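Local coordinates for putative alkaline phosphatase (Pseudomonas fluorescens, PDB 4F19), which probably binds phosphate as the solute-binding component (PstS) of an ABC transporter that imports phosphate, and here holds hydrogen arsenate, at residues A[138-143]-A[192-197]. Numbering follows the deposited sequence. Where two conformers were deposited one is given.
With 8AR (hydrogen arsenate), chain B.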
loop_
_atom_site.group_PDB
_atom_site.type_symbol
_atom_site.label_atom_id
_atom_site.label_comp_id
_atom_site.label_asym_id
_atom_site.label_seq_id
_atom_site.Cartn_x
_atom_site.Cartn_y
_atom_site.Cartn_z
ATOM N N VAL A 138 11.159 0.514 -21.729
ATOM C CA VAL A 138 10.513 -0.779 -21.408
ATOM C C VAL A 138 9.846 -0.606 -20.006
ATOM O O VAL A 138 10.528 -0.290 -19.053
ATOM C CB VAL A 138 11.487 -1.939 -21.473
ATOM C CG1 VAL A 138 10.936 -3.199 -20.850
ATOM C CG2 VAL A 138 11.846 -2.225 -22.941
ATOM N N VAL A 139 8.553 -0.842 -19.960
ATOM C CA VAL A 139 7.795 -0.753 -18.718
ATOM C C VAL A 139 7.842 -2.104 -18.007
ATOM O O VAL A 139 7.545 -3.133 -18.617
ATOM C CB VAL A 139 6.336 -0.331 -19.003
ATOM C CG1 VAL A 139 5.465 -0.477 -17.773
ATOM C CG2 VAL A 139 6.318 1.088 -19.531
ATOM N N VAL A 140 8.191 -2.071 -16.712
ATOM C CA VAL A 140 8.123 -3.246 -15.859
ATOM C C VAL A 140 6.888 -3.058 -14.945
ATOM O O VAL A 140 6.669 -1.970 -14.423
ATOM C CB VAL A 140 9.388 -3.424 -15.026
ATOM C CG1 VAL A 140 9.338 -4.724 -14.222
ATOM C CG2 VAL A 140 10.631 -3.444 -15.951
ATOM N N TYR A 141 6.112 -4.118 -14.772
ATOM C CA TYR A 141 4.900 -4.050 -13.965
ATOM C C TYR A 141 4.746 -5.307 -13.163
ATOM O O TYR A 141 5.411 -6.294 -13.381
ATOM C CB TYR A 141 3.658 -3.769 -14.829
ATOM C CG TYR A 141 3.283 -4.910 -15.702
ATOM C CD1 TYR A 141 2.327 -5.825 -15.313
ATOM C CD2 TYR A 141 3.934 -5.154 -16.914
ATOM C CE1 TYR A 141 1.984 -6.938 -16.067
ATOM C CE2 TYR A 141 3.622 -6.248 -17.680
ATOM C CZ TYR A 141 2.656 -7.149 -17.246
ATOM O OH TYR A 141 2.372 -8.255 -18.001
ATOM N N ARG A 142 3.831 -5.256 -12.166
ATOM C CA ARG A 142 3.571 -6.399 -11.306
ATOM C C ARG A 142 2.660 -7.391 -11.933
ATOM O O ARG A 142 1.555 -7.100 -12.347
ATOM C CB ARG A 142 3.004 -5.899 -9.953
ATOM C CG ARG A 142 3.995 -5.156 -9.114
ATOM C CD ARG A 142 4.999 -6.064 -8.432
ATOM N NE ARG A 142 4.394 -6.884 -7.409
ATOM C CZ ARG A 142 4.071 -6.426 -6.186
ATOM N NH1 ARG A 142 4.428 -5.206 -5.798
ATOM N NH2 ARG A 142 3.372 -7.227 -5.377
ATOM N N SER A 143 3.152 -8.665 -11.947
ATOM C CA SER A 143 2.448 -9.788 -12.516
ATOM C C SER A 143 1.202 -10.170 -11.757
ATOM O O SER A 143 0.259 -10.776 -12.336
ATOM C CB SER A 143 3.405 -11.046 -12.564
ATOM O OG SER A 143 3.654 -11.496 -11.390
ATOM N N GLN A 192 10.516 -6.549 -4.780
ATOM C CA GLN A 192 11.918 -6.853 -5.027
ATOM C C GLN A 192 12.108 -7.489 -6.402
ATOM O O GLN A 192 13.097 -7.193 -7.109
ATOM C CB GLN A 192 12.454 -7.719 -3.885
ATOM C CG GLN A 192 12.468 -6.996 -2.491
ATOM C CD GLN A 192 12.526 -7.968 -1.362
ATOM O OE1 GLN A 192 11.551 -8.855 -1.100
ATOM N NE2 GLN A 192 13.620 -7.871 -0.586
ATOM N N GLY A 193 11.203 -8.369 -6.816
ATOM C CA GLY A 193 11.304 -8.959 -8.130
ATOM C C GLY A 193 11.251 -7.940 -9.229
ATOM O O GLY A 193 11.985 -8.038 -10.235
ATOM N N VAL A 194 10.395 -6.928 -9.086
ATOM C CA VAL A 194 10.365 -5.825 -10.040
ATOM C C VAL A 194 11.660 -5.059 -10.047
ATOM O O VAL A 194 12.191 -4.726 -11.116
ATOM C CB VAL A 194 9.141 -4.937 -9.823
ATOM C CG1 VAL A 194 9.313 -3.595 -10.509
ATOM C CG2 VAL A 194 7.864 -5.598 -10.309
ATOM N N MET A 195 12.239 -4.746 -8.891
ATOM C CA MET A 195 13.515 -4.027 -8.879
ATOM C C MET A 195 14.624 -4.843 -9.507
ATOM O O MET A 195 15.494 -4.293 -10.212
ATOM C CB MET A 195 13.866 -3.574 -7.487
ATOM C CG MET A 195 12.955 -2.481 -6.916
ATOM S SD MET A 195 12.838 -0.978 -7.927
ATOM C CE MET A 195 14.497 -0.309 -7.782
ATOM N N THR A 196 14.617 -6.166 -9.315
ATOM C CA THR A 196 15.615 -7.010 -9.998
ATOM C C THR A 196 15.424 -6.943 -11.512
ATOM O O THR A 196 16.405 -6.794 -12.275
ATOM C CB THR A 196 15.456 -8.458 -9.474
ATOM O OG1 THR A 196 15.850 -8.469 -8.118
ATOM C CG2 THR A 196 16.273 -9.443 -10.308
ATOM N N ALA A 197 14.176 -7.015 -11.982
ATOM C CA ALA A 197 13.921 -6.884 -13.403
ATOM C C ALA A 197 14.275 -5.536 -13.935
ATOM O O ALA A 197 14.750 -5.396 -15.099
ATOM C CB ALA A 197 12.459 -7.198 -13.677
HETATM AS AS 8AR B . 2.092 -5.134 -2.786
HETATM O O1 8AR B . 0.556 -5.706 -2.714
HETATM O O2 8AR B . 2.361 -4.144 -1.433
HETATM O O3 8AR B . 3.193 -6.349 -2.702
HETATM O O4 8AR B . 2.324 -4.218 -4.155
#
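Val-194 meets strand 138-142 with both of its methyls. Its CG2 lies against the aliphatic part of Arg-142, 3.5 Å from CD, and the two side chains cross at about a right angle. Its CG1 packs on CG1 of Val-140 at 3.9 Å. That Val-140 methyl also touches CB of Ala-197, one helical turn further on, at 4.0 Å. It can reach both because it stands anti to the backbone N (chi1 -176°), on the helix side of the strand. No hydrogen bond joins the two segments. The contact is a helix laid on one face of a mixed sheet, nearly antiparallel to the strand beneath it; the axes of the two short segments come within 8.6 Å. This is part of one α/β lobe of the periplasmic binding protein fold, and the C-terminal end of the strand delivers Arg-142 to the anion site. Its NH2 gives a fairly straight bond to O3 of the arsenate (2.8 Å, 163°), with O3 at the edge of the guanidinium. NH1 adds a weak bond to O4 at 2.8 Å. Glu-144 forms a salt bridge with the same NH2, which is likely to limit its rotation. A leucine in place of Arg-142 would probably weaken the hold on the arsenate and leave Glu-144 without its partner. The arsenate is also hydrogen-bonded by the side-chain hydroxyls of Ser-33, Ser-146 and Thr-148.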